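Shikimate dehydrogenase-like protein HI_0607 (Haemophilus influenzae, PDB 1NPY) catalyses, in vitro, the NADP(+)-dependent oxidation of shikimate to 3-dehydroshikimate, though so weakly that shikimate may not be its biological substrate. Local coordinates at residues 120-125 and 141-146; 130-135 and 161-166; 177-182 and 204-209. All blocks are in the same frame, centred on the assembly; numbering follows the deposited sequence.

Contact 1 of 3, residues 120-125 and 141-146; sequences AKVIVH and SGFEKL
Val122 meets the 141-146 segment with both of its methyls and its backbone. CG1 reaches Leu146 CD1 at 3.7 Å. CG2 lies 3.6 Å from Phe143 CD1, the two side chains crossing at about a right angle. The split follows from chi1 of -176°, which sets CG1 beside the carbonyl carbon and CG2 beside the backbone N, one branch for each partner. Farther along the strand, Val124 CG2 touches Leu146 CD2 at 4.1 Å. In the backbone that carries these methyls, Val122 N donates to Lys145 O over a nearly straight 2.8 Å. Leu146 CA approaches Val122 O at 3.2 Å as a CA-H...O contact. Val122 and Leu146 thus form a parallel bridge, where the right-handed beta-alpha-beta crossover through helix 131-140 closes in the Rossmann-type NADP domain. Beside the pairing a water bridges the two backbones, accepting from Lys145 N (2.9 Å) and lying 2.7 Å from Ala120 O, to which it can donate. In the next shell, Phe138 meets the Phe143 ring edge-to-face, and Ile111 and Ile178 also pack against Phe143. Gly142, with positive phi in a Schellman motif, ends the helix and turns the chain toward the sheet.

Contact 2 of 3, residues 130-135 and 161-166; sequences MAKAVV and ALYGYA
With chi1 at 174°, Val135 holds CG1 anti to its backbone N, and this one methyl enters the angle between two tyrosines. Tyr163 and Tyr165 both carry their rings anti to the carbonyl carbon (chi1 -63° and -74°), which brings the pair toward helix 131-140. CG1 sits at the edge of the Tyr165 ring, near its plane and 3.5 Å from CD2, and it approaches Tyr163 obliquely, 3.7 Å from CD2 of that ring. Val135 O also lies in the plane of the Tyr165 ring, at its edge. One turn earlier, Lys132 runs out fully extended and crosses Tyr163 at about a right angle: Lys132 CG comes within 3.6 Å of Tyr163 OH, and Lys132 CE touches Leu162 CD2 at 4.1 Å. Leu162 in turn places its CG over one face of the Tyr163 ring, near the rim.

The contact packs the first turns of helix 131-140 against the C-terminal end of helix 153-163 and the loop that follows it. Met130, at the head of the first segment, belongs to the glycine-rich loop that by similarity binds NADP(+). Gly164, with positive phi, closes the last turn of 153-163 in a Schellman motif and lets the chain swing on to Tyr165.

Lys132 NZ has a weak bond to Ile84 O, and Tyr165 OH bonds to Phe143 O, both beyond the two segments. Carbon-to-carbon contacts dominate between the segments; the phenol oxygen of Tyr163 touches the Lys132 methylenes while its hydrogen bond goes to Ala83 O, and these outside bonds probably help restrain the orientation of each ring.

Contact 3 of 3, residues 177-182 and 204-209; sequences DILVNV and DNASVA
Segments 177-182 and 204-209 run parallel, with bridges pairing Ile178 with Val208 and Leu179 with Ala209. Leu179 N donates to Val208 O over 3.0 Å in an almost straight bond. At the entry to the strands, Asp177 O is gripped by two successive amides. Val208 N approaches nearly on the carbonyl axis, in a bond bent at the hydrogen (142°). Ser207 N, 2.8 Å from Asp177 O, makes the straighter bond but is tilted from the carbonyl plane. Ser207 OG lies 3.1 Å from the same Asp177 O, brought over it by a chi1 of 62° that tucks the hydroxyl between backbone N and carbonyl carbon, although another acceptor competes for its proton.

The side chains divide between the two sheet faces. On one, Ile178 and Val208 run alongside each other in the same direction, with Ile178 CG1 4.0 Å from Val208 CB. On the other, Leu179 turns back toward the loop and sets CD1 3.7 Å from Ala206 CB. A water donates to both Asp177 OD1 (2.8 Å) and Asn205 O, tying the strand entry to the end of helix 200-205, while Asp177 OD2 accepts from Lys121 N.

Strands 178-181 and 208-211, with helix 200-205 between them, make a beta-alpha-beta unit of the parallel nucleotide-binding sheet. Helix 220-227 covers the Leu179 and Ala209 face through Phe221. On the Ile178 side, Val122 of the adjacent strand is a neighbour, and helix 131-140 packs there through Val134 and Phe138 on Val180.

How the contacts relate
Three contacts in one Rossmann-type domain illustrate how chemistry follows position in an alpha/beta fold. Contact 1, a single bridge where a loop enters its strand, and contact 3, a two-bridge pairing, are buried and combine backbone hydrogen bonds with aliphatic side chains; contact 2 lies nearer the surface and joins helix ends through tyrosine rings and alkyl chains. Contacts 1 and 3 share the sheet: strands 122-125 and 178-181 are neighbours, probably hydrogen-bonded from Asp177 N to Lys121 O and from His125 N to Val180 O. Contact 2 touches both, since Val134 packs on Val124 of contact 1, while Ala131 and Val134 pack on Val182 of contact 3.

Contact 1 of 3, residues 120-125 and 141-146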
ATOM      1  N   ALA A 120       3.578 -12.954 -17.942  1.00 18.68           N
ATOM      2  CA  ALA A 120       4.347 -11.790 -18.369  1.00 17.46           C
ATOM      3  C   ALA A 120       5.586 -11.593 -17.504  1.00 18.41           C
ATOM      4  O   ALA A 120       5.585 -11.919 -16.318  1.00 17.84           O
ATOM      5  CB  ALA A 120       3.464 -10.562 -18.299  1.00 19.04           C
ATOM      6  N   LYS A 121       6.609 -10.981 -18.094  1.00 17.06           N
ATOM      7  CA  LYS A 121       7.854 -10.645 -17.421  1.00 16.89           C
ATOM      8  C   LYS A 121       7.690  -9.318 -16.675  1.00 16.03           C
ATOM      9  O   LYS A 121       7.199  -8.334 -17.249  1.00 14.16           O
ATOM     10  CB  LYS A 121       8.993 -10.540 -18.425  1.00 17.72           C
ATOM     11  CG  LYS A 121       9.478 -11.880 -18.983  1.00 21.43           C
ATOM     12  CD  LYS A 121      10.320 -11.705 -20.239  1.00 25.41           C
ATOM     13  CE  LYS A 121      11.568 -10.895 -19.956  1.00 28.90           C
ATOM     14  NZ  LYS A 121      12.585 -10.912 -21.050  1.00 31.26           N
ATOM     15  N   VAL A 122       7.995  -9.352 -15.381  1.00 14.88           N
ATOM     16  CA  VAL A 122       7.877  -8.183 -14.502  1.00 13.93           C
ATOM     17  C   VAL A 122       9.266  -7.692 -14.079  1.00 13.61           C
ATOM     18  O   VAL A 122      10.132  -8.493 -13.767  1.00 14.16           O
ATOM     19  CB  VAL A 122       7.102  -8.544 -13.221  1.00 13.86           C
ATOM     20  CG1 VAL A 122       6.891  -7.312 -12.337  1.00 14.21           C
ATOM     21  CG2 VAL A 122       5.757  -9.152 -13.613  1.00 13.90           C
ATOM     22  N   ILE A 123       9.481  -6.377 -14.054  1.00 12.84           N
ATOM     23  CA  ILE A 123      10.621  -5.783 -13.364  1.00 12.43           C
ATOM     24  C   ILE A 123      10.134  -4.784 -12.334  1.00 11.93           C
ATOM     25  O   ILE A 123       9.344  -3.898 -12.658  1.00 10.90           O
ATOM     26  CB  ILE A 123      11.619  -5.116 -14.343  1.00 12.17           C
ATOM     27  CG1 ILE A 123      12.230  -6.163 -15.274  1.00 13.68           C
ATOM     28  CG2 ILE A 123      12.697  -4.349 -13.568  1.00 14.59           C
ATOM     29  CD1 ILE A 123      13.255  -5.517 -16.224  1.00 14.95           C
ATOM     30  N   VAL A 124      10.549  -4.981 -11.086  1.00 12.26           N
ATOM     31  CA  VAL A 124      10.311  -4.055  -9.990  1.00 12.20           C
ATOM     32  C   VAL A 124      11.565  -3.207  -9.754  1.00 12.83           C
ATOM     33  O   VAL A 124      12.644  -3.749  -9.511  1.00 12.69           O
ATOM     34  CB  VAL A 124       9.944  -4.804  -8.689  1.00 13.27           C
ATOM     35  CG1 VAL A 124       9.792  -3.833  -7.545  1.00 14.30           C
ATOM     36  CG2 VAL A 124       8.654  -5.620  -8.841  1.00 13.79           C
ATOM     37  N   HIS A 125      11.451  -1.888  -9.893  1.00 12.69           N
ATOM     38  CA  HIS A 125      12.529  -0.969  -9.573  1.00 12.78           C
ATOM     39  C   HIS A 125      12.333  -0.509  -8.136  1.00 13.21           C
ATOM     40  O   HIS A 125      11.406   0.225  -7.811  1.00 14.65           O
ATOM     41  CB  HIS A 125      12.520   0.216 -10.544  1.00 12.01           C
ATOM     42  CG  HIS A 125      13.723   1.103 -10.459  1.00 14.09           C
ATOM     43  ND1 HIS A 125      13.875   2.212 -11.265  1.00 14.81           N
ATOM     44  CD2 HIS A 125      14.867   1.002  -9.744  1.00 17.53           C
ATOM     45  CE1 HIS A 125      15.046   2.777 -11.023  1.00 14.36           C
ATOM     46  NE2 HIS A 125      15.664   2.066 -10.094  1.00 14.21           N
ATOM     47  N   SER A 141       0.310 -14.303  -6.596  1.00 15.49           N
ATOM     48  CA  SER A 141      -0.600 -14.299  -7.734  1.00 14.99           C
ATOM     49  C   SER A 141      -0.130 -15.201  -8.877  1.00 14.36           C
ATOM     50  O   SER A 141      -0.701 -15.159  -9.973  1.00 15.17           O
ATOM     51  CB  SER A 141      -0.768 -12.858  -8.230  1.00 15.59           C
ATOM     52  OG  SER A 141      -1.414 -12.070  -7.234  1.00 15.60           O
ATOM     53  N   GLY A 142       0.986 -15.893  -8.676  1.00 14.16           N
ATOM     54  CA  GLY A 142       1.452 -16.903  -9.613  1.00 15.05           C
ATOM     55  C   GLY A 142       2.442 -16.442 -10.662  1.00 15.02           C
ATOM     56  O   GLY A 142       2.679 -17.138 -11.660  1.00 15.61           O
ATOM     57  N   PHE A 143       3.046 -15.277 -10.444  1.00 13.64           N
ATOM     58  CA  PHE A 143       4.016 -14.757 -11.406  1.00 15.34           C
ATOM     59  C   PHE A 143       5.353 -15.372 -11.062  1.00 16.00           C
ATOM     60  O   PHE A 143       5.828 -15.268  -9.921  1.00 18.61           O
ATOM     61  CB  PHE A 143       4.137 -13.224 -11.334  1.00 13.78           C
ATOM     62  CG  PHE A 143       2.970 -12.496 -11.928  1.00 11.99           C
ATOM     63  CD1 PHE A 143       3.167 -11.648 -13.004  1.00 13.74           C
ATOM     64  CD2 PHE A 143       1.696 -12.597 -11.393  1.00 11.29           C
ATOM     65  CE1 PHE A 143       2.090 -10.969 -13.557  1.00 12.41           C
ATOM     66  CE2 PHE A 143       0.607 -11.944 -11.956  1.00 13.72           C
ATOM     67  CZ  PHE A 143       0.816 -11.088 -13.022  1.00 11.84           C
ATOM     68  N   GLU A 144       5.939 -16.046 -12.047  1.00 17.59           N
ATOM     69  CA  GLU A 144       7.251 -16.643 -11.845  1.00 17.72           C
ATOM     70  C   GLU A 144       8.360 -15.828 -12.501  1.00 16.99           C
ATOM     71  O   GLU A 144       9.524 -16.031 -12.173  1.00 16.81           O
ATOM     72  CB  GLU A 144       7.236 -18.104 -12.317  1.00 20.28           C
ATOM     73  CG  GLU A 144       6.258 -18.994 -11.561  1.00 23.49           C
ATOM     74  CD  GLU A 144       6.596 -19.215 -10.090  1.00 33.22           C
ATOM     75  OE1 GLU A 144       5.925 -20.077  -9.478  1.00 40.50           O
ATOM     76  OE2 GLU A 144       7.490 -18.559  -9.496  1.00 37.89           O
ATOM     77  N   LYS A 145       8.034 -14.874 -13.370  1.00 15.33           N
ATOM     78  CA  LYS A 145       9.084 -14.198 -14.114  1.00 16.51           C
ATOM     79  C   LYS A 145       9.165 -12.753 -13.649  1.00 15.63           C
ATOM     80  O   LYS A 145       8.504 -11.885 -14.214  1.00 14.23           O
ATOM     81  CB  LYS A 145       8.836 -14.301 -15.610  1.00 17.30           C
ATOM     82  CG  LYS A 145       8.949 -15.761 -16.028  1.00 22.94           C
ATOM     83  CD  LYS A 145       9.217 -16.012 -17.498  1.00 29.86           C
ATOM     84  CE  LYS A 145       8.884 -17.466 -17.826  1.00 32.67           C
ATOM     85  NZ  LYS A 145       8.797 -18.351 -16.611  1.00 38.65           N
ATOM     86  N   LEU A 146       9.949 -12.536 -12.601  1.00 13.93           N
ATOM     87  CA  LEU A 146      10.093 -11.215 -11.993  1.00 13.76           C
ATOM     88  C   LEU A 146      11.537 -10.961 -11.594  1.00 14.22           C
ATOM     89  O   LEU A 146      12.242 -11.842 -11.095  1.00 15.20           O
ATOM     90  CB  LEU A 146       9.145 -11.075 -10.793  1.00 13.50           C
ATOM     91  CG  LEU A 146       9.034  -9.701 -10.124  1.00 11.26           C
ATOM     92  CD1 LEU A 146       7.647  -9.560  -9.499  1.00 14.59           C
ATOM     93  CD2 LEU A 146      10.094  -9.410  -9.070  1.00 10.83           C
TER
HETATM   94  O   HOH W   1       5.559 -13.856 -14.384  1.00 16.19           O

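Contact 2 of 3, residues 130-135 and 161-166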
ATOM      1  N   MET A 130       7.300  -0.020  -0.597  1.00 17.55           N
ATOM      2  CA  MET A 130       6.279  -1.002  -0.897  1.00 16.09           C
ATOM      3  C   MET A 130       6.862  -2.181  -1.646  1.00 13.13           C
ATOM      4  O   MET A 130       6.093  -3.008  -2.101  1.00 12.14           O
ATOM      5  CB  MET A 130       5.268  -0.270  -1.774  1.00 17.05           C
ATOM      6  CG  MET A 130       4.515   0.738  -0.987  1.00 22.09           C
ATOM      7  SD  MET A 130       3.116  -0.251  -0.467  1.00 28.52           S
ATOM      8  CE  MET A 130       2.082   0.217  -1.739  1.00 29.33           C
ATOM      9  N   ALA A 131       8.183  -2.239  -1.843  1.00 12.87           N
ATOM     10  CA  ALA A 131       8.779  -3.299  -2.659  1.00 12.90           C
ATOM     11  C   ALA A 131       8.368  -4.686  -2.202  1.00 12.79           C
ATOM     12  O   ALA A 131       7.972  -5.537  -2.999  1.00 11.49           O
ATOM     13  CB  ALA A 131      10.288  -3.205  -2.646  1.00 14.06           C
ATOM     14  N   LYS A 132       8.483  -4.924  -0.898  1.00 12.52           N
ATOM     15  CA  LYS A 132       8.197  -6.260  -0.402  1.00 14.30           C
ATOM     16  C   LYS A 132       6.743  -6.654  -0.662  1.00 13.51           C
ATOM     17  O   LYS A 132       6.482  -7.731  -1.188  1.00 13.43           O
ATOM     18  CB  LYS A 132       8.620  -6.329   1.071  1.00 15.43           C
ATOM     19  CG  LYS A 132       8.940  -7.694   1.604  1.00 19.10           C
ATOM     20  CD  LYS A 132       9.405  -7.520   3.060  1.00 19.84           C
ATOM     21  CE  LYS A 132       9.660  -8.842   3.733  1.00 22.64           C
ATOM     22  NZ  LYS A 132      10.179  -8.535   5.096  1.00 22.38           N
ATOM     23  N   ALA A 133       5.795  -5.759  -0.399  1.00 12.24           N
ATOM     24  CA  ALA A 133       4.375  -5.980  -0.657  1.00 12.32           C
ATOM     25  C   ALA A 133       4.113  -6.238  -2.137  1.00 12.11           C
ATOM     26  O   ALA A 133       3.421  -7.181  -2.480  1.00 11.48           O
ATOM     27  CB  ALA A 133       3.553  -4.788  -0.219  1.00 12.91           C
ATOM     28  N   VAL A 134       4.733  -5.462  -3.015  1.00 10.63           N
ATOM     29  CA  VAL A 134       4.619  -5.682  -4.453  1.00 10.05           C
ATOM     30  C   VAL A 134       5.152  -7.055  -4.887  1.00 11.18           C
ATOM     31  O   VAL A 134       4.450  -7.813  -5.572  1.00 10.74           O
ATOM     32  CB  VAL A 134       5.305  -4.518  -5.210  1.00 11.00           C
ATOM     33  CG1 VAL A 134       5.466  -4.911  -6.669  1.00 12.23           C
ATOM     34  CG2 VAL A 134       4.488  -3.222  -4.997  1.00  9.97           C
ATOM     35  N   VAL A 135       6.381  -7.375  -4.491  1.00 10.65           N
ATOM     36  CA  VAL A 135       7.023  -8.619  -4.883  1.00 11.38           C
ATOM     37  C   VAL A 135       6.210  -9.811  -4.388  1.00 12.36           C
ATOM     38  O   VAL A 135       5.995 -10.784  -5.123  1.00 12.38           O
ATOM     39  CB  VAL A 135       8.482  -8.670  -4.425  1.00 12.10           C
ATOM     40  CG1 VAL A 135       9.109 -10.038  -4.706  1.00 13.76           C
ATOM     41  CG2 VAL A 135       9.263  -7.584  -5.131  1.00 10.95           C
ATOM     42  N   ALA A 161      15.993 -13.529  -3.269  1.00 18.82           N
ATOM     43  CA  ALA A 161      16.187 -14.852  -2.665  1.00 19.09           C
ATOM     44  C   ALA A 161      14.983 -15.276  -1.840  1.00 18.75           C
ATOM     45  O   ALA A 161      14.517 -16.414  -1.930  1.00 18.78           O
ATOM     46  CB  ALA A 161      17.453 -14.871  -1.813  1.00 19.24           C
ATOM     47  N   LEU A 162      14.371 -14.314  -1.159  1.00 20.21           N
ATOM     48  CA  LEU A 162      13.280 -14.626  -0.235  1.00 20.92           C
ATOM     49  C   LEU A 162      12.056 -15.074  -1.008  1.00 20.83           C
ATOM     50  O   LEU A 162      11.340 -15.991  -0.596  1.00 20.73           O
ATOM     51  CB  LEU A 162      12.971 -13.407   0.644  1.00 21.39           C
ATOM     52  CG  LEU A 162      11.974 -13.554   1.790  1.00 24.19           C
ATOM     53  CD1 LEU A 162      12.553 -14.424   2.872  1.00 24.58           C
ATOM     54  CD2 LEU A 162      11.633 -12.201   2.379  1.00 25.56           C
ATOM     55  N   TYR A 163      11.796 -14.399  -2.125  1.00 19.43           N
ATOM     56  CA  TYR A 163      10.654 -14.735  -2.968  1.00 19.23           C
ATOM     57  C   TYR A 163      10.974 -15.582  -4.201  1.00 19.01           C
ATOM     58  O   TYR A 163      10.087 -15.827  -5.012  1.00 20.84           O
ATOM     59  CB  TYR A 163       9.870 -13.466  -3.338  1.00 17.74           C
ATOM     60  CG  TYR A 163       9.294 -12.820  -2.103  1.00 15.66           C
ATOM     61  CD1 TYR A 163       8.160 -13.323  -1.503  1.00 13.30           C
ATOM     62  CD2 TYR A 163       9.933 -11.768  -1.494  1.00 14.27           C
ATOM     63  CE1 TYR A 163       7.639 -12.765  -0.357  1.00 14.67           C
ATOM     64  CE2 TYR A 163       9.432 -11.201  -0.345  1.00 14.84           C
ATOM     65  CZ  TYR A 163       8.281 -11.702   0.216  1.00 14.00           C
ATOM     66  OH  TYR A 163       7.788 -11.131   1.366  1.00 19.39           O
ATOM     67  N   GLY A 164      12.184 -16.120  -4.321  1.00 20.03           N
ATOM     68  CA  GLY A 164      12.517 -16.986  -5.441  1.00 20.41           C
ATOM     69  C   GLY A 164      12.563 -16.330  -6.805  1.00 20.09           C
ATOM     70  O   GLY A 164      12.198 -16.913  -7.824  1.00 20.40           O
ATOM     71  N   TYR A 165      13.000 -15.079  -6.808  1.00 19.24           N
ATOM     72  CA  TYR A 165      13.154 -14.299  -8.023  1.00 18.82           C
ATOM     73  C   TYR A 165      14.619 -13.968  -8.277  1.00 19.28           C
ATOM     74  O   TYR A 165      15.501 -14.472  -7.590  1.00 21.65           O
ATOM     75  CB  TYR A 165      12.324 -13.030  -7.836  1.00 17.53           C
ATOM     76  CG  TYR A 165      10.834 -13.225  -7.933  1.00 15.62           C
ATOM     77  CD1 TYR A 165      10.255 -14.046  -8.905  1.00 15.89           C
ATOM     78  CD2 TYR A 165       9.990 -12.514  -7.085  1.00 16.88           C
ATOM     79  CE1 TYR A 165       8.871 -14.149  -9.018  1.00 14.82           C
ATOM     80  CE2 TYR A 165       8.615 -12.602  -7.196  1.00 16.43           C
ATOM     81  CZ  TYR A 165       8.066 -13.427  -8.138  1.00 14.71           C
ATOM     82  OH  TYR A 165       6.694 -13.424  -8.248  1.00 16.30           O
ATOM     83  N   ALA A 166      14.911 -13.108  -9.245  1.00 18.73           N
ATOM     84  CA  ALA A 166      16.292 -12.734  -9.509  1.00 18.43           C
ATOM     85  C   ALA A 166      16.496 -11.243  -9.277  1.00 18.06           C
ATOM     86  O   ALA A 166      15.554 -10.456  -9.400  1.00 16.88           O
ATOM     87  CB  ALA A 166      16.663 -13.137 -10.933  1.00 18.04           C
TER

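Contact 3 of 3, residues 177-182 and 204-209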
ATOM      1  N   ASP A 177       7.436  -6.883 -19.661  1.00 15.71           N
ATOM      2  CA  ASP A 177       6.086  -6.480 -20.024  1.00 15.56           C
ATOM      3  C   ASP A 177       5.421  -5.552 -19.027  1.00 14.41           C
ATOM      4  O   ASP A 177       4.578  -4.735 -19.387  1.00 13.70           O
ATOM      5  CB  ASP A 177       5.248  -7.748 -20.148  1.00 15.67           C
ATOM      6  CG  ASP A 177       5.868  -8.708 -21.119  1.00 19.71           C
ATOM      7  OD1 ASP A 177       6.042  -8.266 -22.272  1.00 22.87           O
ATOM      8  OD2 ASP A 177       6.236  -9.859 -20.816  1.00 19.60           O
ATOM      9  N   ILE A 178       5.765  -5.729 -17.756  1.00 12.55           N
ATOM     10  CA  ILE A 178       5.188  -5.002 -16.640  1.00 11.97           C
ATOM     11  C   ILE A 178       6.330  -4.332 -15.882  1.00 11.84           C
ATOM     12  O   ILE A 178       7.207  -4.995 -15.322  1.00 11.40           O
ATOM     13  CB  ILE A 178       4.371  -5.928 -15.717  1.00 12.68           C
ATOM     14  CG1 ILE A 178       3.211  -6.578 -16.486  1.00 12.36           C
ATOM     15  CG2 ILE A 178       3.806  -5.181 -14.539  1.00 13.02           C
ATOM     16  CD1 ILE A 178       2.488  -7.705 -15.724  1.00 15.12           C
ATOM     17  N   LEU A 179       6.298  -3.004 -15.856  1.00  9.62           N
ATOM     18  CA  LEU A 179       7.275  -2.213 -15.120  1.00 10.15           C
ATOM     19  C   LEU A 179       6.645  -1.610 -13.875  1.00  8.20           C
ATOM     20  O   LEU A 179       5.615  -0.943 -13.957  1.00  9.60           O
ATOM     21  CB  LEU A 179       7.804  -1.076 -15.989  1.00  9.10           C
ATOM     22  CG  LEU A 179       8.258  -1.553 -17.369  1.00 12.22           C
ATOM     23  CD1 LEU A 179       8.702  -0.320 -18.147  1.00 12.97           C
ATOM     24  CD2 LEU A 179       9.421  -2.523 -17.269  1.00 13.12           C
ATOM     25  N   VAL A 180       7.228  -1.894 -12.717  1.00  8.44           N
ATOM     26  CA  VAL A 180       6.683  -1.388 -11.466  1.00  8.72           C
ATOM     27  C   VAL A 180       7.728  -0.510 -10.790  1.00  8.00           C
ATOM     28  O   VAL A 180       8.858  -0.937 -10.543  1.00  8.93           O
ATOM     29  CB  VAL A 180       6.279  -2.513 -10.472  1.00  9.20           C
ATOM     30  CG1 VAL A 180       5.491  -1.956  -9.322  1.00 10.61           C
ATOM     31  CG2 VAL A 180       5.548  -3.649 -11.144  1.00 10.89           C
ATOM     32  N   ASN A 181       7.335   0.707 -10.430  1.00  7.98           N
ATOM     33  CA  ASN A 181       8.221   1.591  -9.695  1.00  8.84           C
ATOM     34  C   ASN A 181       7.809   1.599  -8.220  1.00  9.81           C
ATOM     35  O   ASN A 181       6.651   1.921  -7.892  1.00  9.85           O
ATOM     36  CB  ASN A 181       8.170   3.031 -10.197  1.00 10.15           C
ATOM     37  CG  ASN A 181       9.033   3.948  -9.339  1.00  9.64           C
ATOM     38  OD1 ASN A 181      10.204   3.649  -9.127  1.00 12.04           O
ATOM     39  ND2 ASN A 181       8.479   5.038  -8.852  1.00  8.81           N
ATOM     40  N   VAL A 182       8.768   1.232  -7.372  1.00 10.88           N
ATOM     41  CA  VAL A 182       8.645   1.319  -5.925  1.00 12.01           C
ATOM     42  C   VAL A 182       9.785   2.144  -5.299  1.00 13.03           C
ATOM     43  O   VAL A 182      10.100   2.029  -4.109  1.00 13.82           O
ATOM     44  CB  VAL A 182       8.555  -0.061  -5.235  1.00 12.47           C
ATOM     45  CG1 VAL A 182       7.306  -0.794  -5.672  1.00 14.53           C
ATOM     46  CG2 VAL A 182       9.802  -0.934  -5.443  1.00 14.58           C
ATOM     47  N   ASP A 204       8.592   1.876 -23.783  1.00 16.67           N
ATOM     48  CA  ASP A 204       8.077   1.645 -25.137  1.00 18.04           C
ATOM     49  C   ASP A 204       7.806   0.163 -25.385  1.00 17.72           C
ATOM     50  O   ASP A 204       6.888  -0.188 -26.131  1.00 16.76           O
ATOM     51  CB  ASP A 204       9.096   2.069 -26.198  1.00 18.61           C
ATOM     52  CG  ASP A 204       9.236   3.570 -26.379  1.00 22.37           C
ATOM     53  OD1 ASP A 204       8.349   4.343 -25.975  1.00 23.99           O
ATOM     54  OD2 ASP A 204      10.223   4.055 -26.981  1.00 26.23           O
ATOM     55  N   ASN A 205       8.695  -0.664 -24.840  1.00 17.80           N
ATOM     56  CA  ASN A 205       8.679  -2.109 -25.055  1.00 19.56           C
ATOM     57  C   ASN A 205       7.811  -2.875 -24.061  1.00 19.40           C
ATOM     58  O   ASN A 205       7.625  -4.092 -24.182  1.00 21.21           O
ATOM     59  CB  ASN A 205      10.109  -2.630 -25.015  1.00 20.54           C
ATOM     60  CG  ASN A 205      10.891  -2.205 -26.231  1.00 26.41           C
ATOM     61  OD1 ASN A 205      12.059  -1.832 -26.132  1.00 35.39           O
ATOM     62  ND2 ASN A 205      10.232  -2.213 -27.381  1.00 29.90           N
ATOM     63  N   ALA A 206       7.260  -2.155 -23.089  1.00 17.06           N
ATOM     64  CA  ALA A 206       6.436  -2.768 -22.060  1.00 16.35           C
ATOM     65  C   ALA A 206       4.976  -2.604 -22.453  1.00 16.10           C
ATOM     66  O   ALA A 206       4.667  -1.895 -23.413  1.00 16.73           O
ATOM     67  CB  ALA A 206       6.753  -2.098 -20.712  1.00 16.13           C
ATOM     68  N   SER A 207       4.077  -3.270 -21.734  1.00 15.49           N
ATOM     69  CA  SER A 207       2.638  -3.116 -21.939  1.00 16.07           C
ATOM     70  C   SER A 207       1.950  -2.435 -20.756  1.00 14.64           C
ATOM     71  O   SER A 207       0.866  -1.876 -20.920  1.00 13.00           O
ATOM     72  CB  SER A 207       2.005  -4.455 -22.327  1.00 17.88           C
ATOM     73  OG  SER A 207       2.179  -5.391 -21.291  1.00 22.02           O
ATOM     74  N   VAL A 208       2.569  -2.476 -19.578  1.00 12.77           N
ATOM     75  CA  VAL A 208       1.949  -1.987 -18.344  1.00 12.93           C
ATOM     76  C   VAL A 208       2.951  -1.198 -17.491  1.00 12.92           C
ATOM     77  O   VAL A 208       4.058  -1.684 -17.270  1.00 12.77           O
ATOM     78  CB  VAL A 208       1.441  -3.131 -17.439  1.00 13.10           C
ATOM     79  CG1 VAL A 208       0.781  -2.552 -16.219  1.00 12.59           C
ATOM     80  CG2 VAL A 208       0.434  -4.023 -18.171  1.00 14.62           C
ATOM     81  N   ALA A 209       2.551   0.001 -17.060  1.00 12.46           N
ATOM     82  CA  ALA A 209       3.362   0.840 -16.178  1.00 11.34           C
ATOM     83  C   ALA A 209       2.637   1.039 -14.850  1.00 10.18           C
ATOM     84  O   ALA A 209       1.549   1.600 -14.843  1.00 10.62           O
ATOM     85  CB  ALA A 209       3.631   2.186 -16.837  1.00 11.26           C
TER
HETATM   86  O   HOH W   2       5.093  -5.806 -23.338  1.00 28.78           O